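Local coordinates for phiAB6 tailspike (Unidentified phage, PDB 5JS4), which probably binds and fragments the exopolysaccharide of the host bacterium Acinetobacter baumannii, as a trimeric beta-helical phage tailspike, at residues I355-Y360 with V383-T388. Numbering follows the deposited sequence.
Sequences IEIDGY and VGFNFT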
loop_
_atom_site.group_PDB
_atom_site.type_symbol
_atom_site.label_atom_id
_atom_site.label_comp_id
_atom_site.label_asym_id
_atom_site.label_seq_id
_atom_site.Cartn_x
_atom_site.Cartn_y
_atom_site.Cartn_z
ATOM N N ILE A 355 7.751 28.498 9.608
ATOM C CA ILE A 355 8.084 28.752 8.207
ATOM C C ILE A 355 6.877 28.699 7.266
ATOM O O ILE A 355 5.992 27.854 7.414
ATOM C CB ILE A 355 9.196 27.776 7.747
ATOM C CG1 ILE A 355 9.810 28.219 6.417
ATOM C CG2 ILE A 355 8.673 26.344 7.693
ATOM C CD1 ILE A 355 11.229 27.730 6.226
ATOM N N GLU A 356 6.854 29.629 6.311
ATOM C CA GLU A 356 5.840 29.668 5.266
ATOM C C GLU A 356 6.450 29.199 3.956
ATOM O O GLU A 356 7.483 29.715 3.525
ATOM C CB GLU A 356 5.266 31.075 5.108
ATOM C CG GLU A 356 4.447 31.509 6.309
ATOM C CD GLU A 356 3.861 32.897 6.187
ATOM O OE1 GLU A 356 3.840 33.456 5.071
ATOM O OE2 GLU A 356 3.409 33.423 7.225
ATOM N N ILE A 357 5.804 28.216 3.337
ATOM C CA ILE A 357 6.278 27.620 2.091
ATOM C C ILE A 357 5.084 27.430 1.153
ATOM O O ILE A 357 4.000 27.054 1.593
ATOM C CB ILE A 357 7.013 26.282 2.357
ATOM C CG1 ILE A 357 7.591 25.722 1.054
ATOM C CG2 ILE A 357 6.096 25.270 3.040
ATOM C CD1 ILE A 357 8.523 24.542 1.245
ATOM N N ASP A 358 5.271 27.708 -0.134
ATOM C CA ASP A 358 4.170 27.580 -1.083
ATOM C C ASP A 358 3.818 26.111 -1.321
ATOM O O ASP A 358 4.688 25.233 -1.305
ATOM C CB ASP A 358 4.497 28.263 -2.409
ATOM C CG ASP A 358 3.268 28.444 -3.278
ATOM O OD1 ASP A 358 2.430 29.316 -2.959
ATOM O OD2 ASP A 358 3.133 27.707 -4.269
ATOM N N GLY A 359 2.536 25.849 -1.546
ATOM C CA GLY A 359 2.058 24.484 -1.736
ATOM C C GLY A 359 2.436 23.822 -3.052
ATOM O O GLY A 359 2.399 22.596 -3.148
ATOM N N TYR A 360 2.788 24.618 -4.065
ATOM C CA TYR A 360 3.141 24.081 -5.385
ATOM C C TYR A 360 4.640 23.814 -5.496
ATOM O O TYR A 360 5.445 24.747 -5.504
ATOM C CB TYR A 360 2.682 25.031 -6.500
ATOM C CG TYR A 360 3.062 24.601 -7.912
ATOM C CD1 TYR A 360 2.792 23.313 -8.375
ATOM C CD2 TYR A 360 3.675 25.491 -8.786
ATOM C CE1 TYR A 360 3.130 22.925 -9.665
ATOM C CE2 TYR A 360 4.016 25.114 -10.076
ATOM C CZ TYR A 360 3.741 23.833 -10.515
ATOM O OH TYR A 360 4.082 23.464 -11.802
ATOM N N VAL A 383 0.166 21.025 -4.241
ATOM C CA VAL A 383 0.213 20.300 -5.508
ATOM C C VAL A 383 1.680 19.962 -5.777
ATOM O O VAL A 383 2.532 20.849 -5.816
ATOM C CB VAL A 383 -0.468 21.067 -6.677
ATOM C CG1 VAL A 383 -0.214 22.566 -6.588
ATOM C CG2 VAL A 383 -0.044 20.503 -8.030
ATOM N N GLY A 384 1.978 18.673 -5.920
ATOM C CA GLY A 384 3.365 18.223 -6.040
ATOM C C GLY A 384 4.174 18.584 -4.804
ATOM O O GLY A 384 5.294 19.086 -4.909
ATOM N N PHE A 385 3.589 18.318 -3.637
ATOM C CA PHE A 385 4.134 18.719 -2.342
ATOM C C PHE A 385 4.537 17.464 -1.576
ATOM O O PHE A 385 3.682 16.674 -1.183
ATOM C CB PHE A 385 3.063 19.498 -1.573
ATOM C CG PHE A 385 3.545 20.126 -0.290
ATOM C CD1 PHE A 385 3.560 19.399 0.896
ATOM C CD2 PHE A 385 3.939 21.459 -0.257
ATOM C CE1 PHE A 385 3.976 19.984 2.081
ATOM C CE2 PHE A 385 4.364 22.047 0.925
ATOM C CZ PHE A 385 4.381 21.310 2.096
ATOM N N ASN A 386 5.837 17.281 -1.367
ATOM C CA ASN A 386 6.354 16.057 -0.769
ATOM C C ASN A 386 7.022 16.340 0.569
ATOM O O ASN A 386 7.918 17.177 0.661
ATOM C CB ASN A 386 7.320 15.385 -1.736
ATOM C CG ASN A 386 6.674 15.076 -3.071
ATOM O OD1 ASN A 386 7.150 15.510 -4.125
ATOM N ND2 ASN A 386 5.569 14.344 -3.035
ATOM N N PHE A 387 6.566 15.623 1.592
ATOM C CA PHE A 387 6.931 15.871 2.981
ATOM C C PHE A 387 7.258 14.527 3.630
ATOM O O PHE A 387 6.406 13.647 3.676
ATOM C CB PHE A 387 5.740 16.531 3.687
ATOM C CG PHE A 387 6.063 17.124 5.029
ATOM C CD1 PHE A 387 6.208 16.320 6.150
ATOM C CD2 PHE A 387 6.184 18.497 5.178
ATOM C CE1 PHE A 387 6.493 16.876 7.388
ATOM C CE2 PHE A 387 6.464 19.055 6.412
ATOM C CZ PHE A 387 6.621 18.244 7.519
ATOM N N THR A 388 8.482 14.359 4.123
ATOM C CA THR A 388 8.865 13.082 4.732
ATOM C C THR A 388 9.928 13.215 5.818
ATOM O O THR A 388 10.726 14.146 5.809
ATOM C CB THR A 388 9.346 12.068 3.662
ATOM O OG1 THR A 388 9.387 10.748 4.224
ATOM C CG2 THR A 388 10.729 12.443 3.107
#
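Tyr-360 and Val-383 pair in parallel where the chain turns a corner in each segment, with CA atoms 4.8 Å apart. Val-383 N donates a hydrogen bond to Gly-359 O (2.9 Å, 162° at the hydrogen). A CA-H...O contact runs from Tyr-360 CA to Val-383 O at 3.3 Å. Both side chains leave on the same face, and Val-383 CG1 reaches Tyr-360 CD1 at 3.6 Å, while Val-383 O lies at the tyrosine ring edge. The two corners belong to successive coils of a right-handed parallel beta-helix, as in pectate lyase-like folds; this bridge is one of the parallel links between the coils, at the corner leading into the pairing of strands 362-370 and 381-393. Within the first corner, Asp-358 OD2 accepts from Tyr-360 N at 3.1 Å, an Asx turn whose donor approaches from above the carboxylate plane. Inward of the corner, Phe-385 has CG anti to its own N (chi1 -173°), which carries the ring toward residues 357-359. At the ring edge, CD2 lies 3.5 Å from Gly-359 O and CE2 meets Ile-357 CG2 at 4.2 Å, with Asp-358 O in the ring plane. Ala-362 and Ile-364 also touch this buried phenyl, whereas the Tyr-360 hydroxyl hydrogen-bonds Tyr-393 OH of the second subunit.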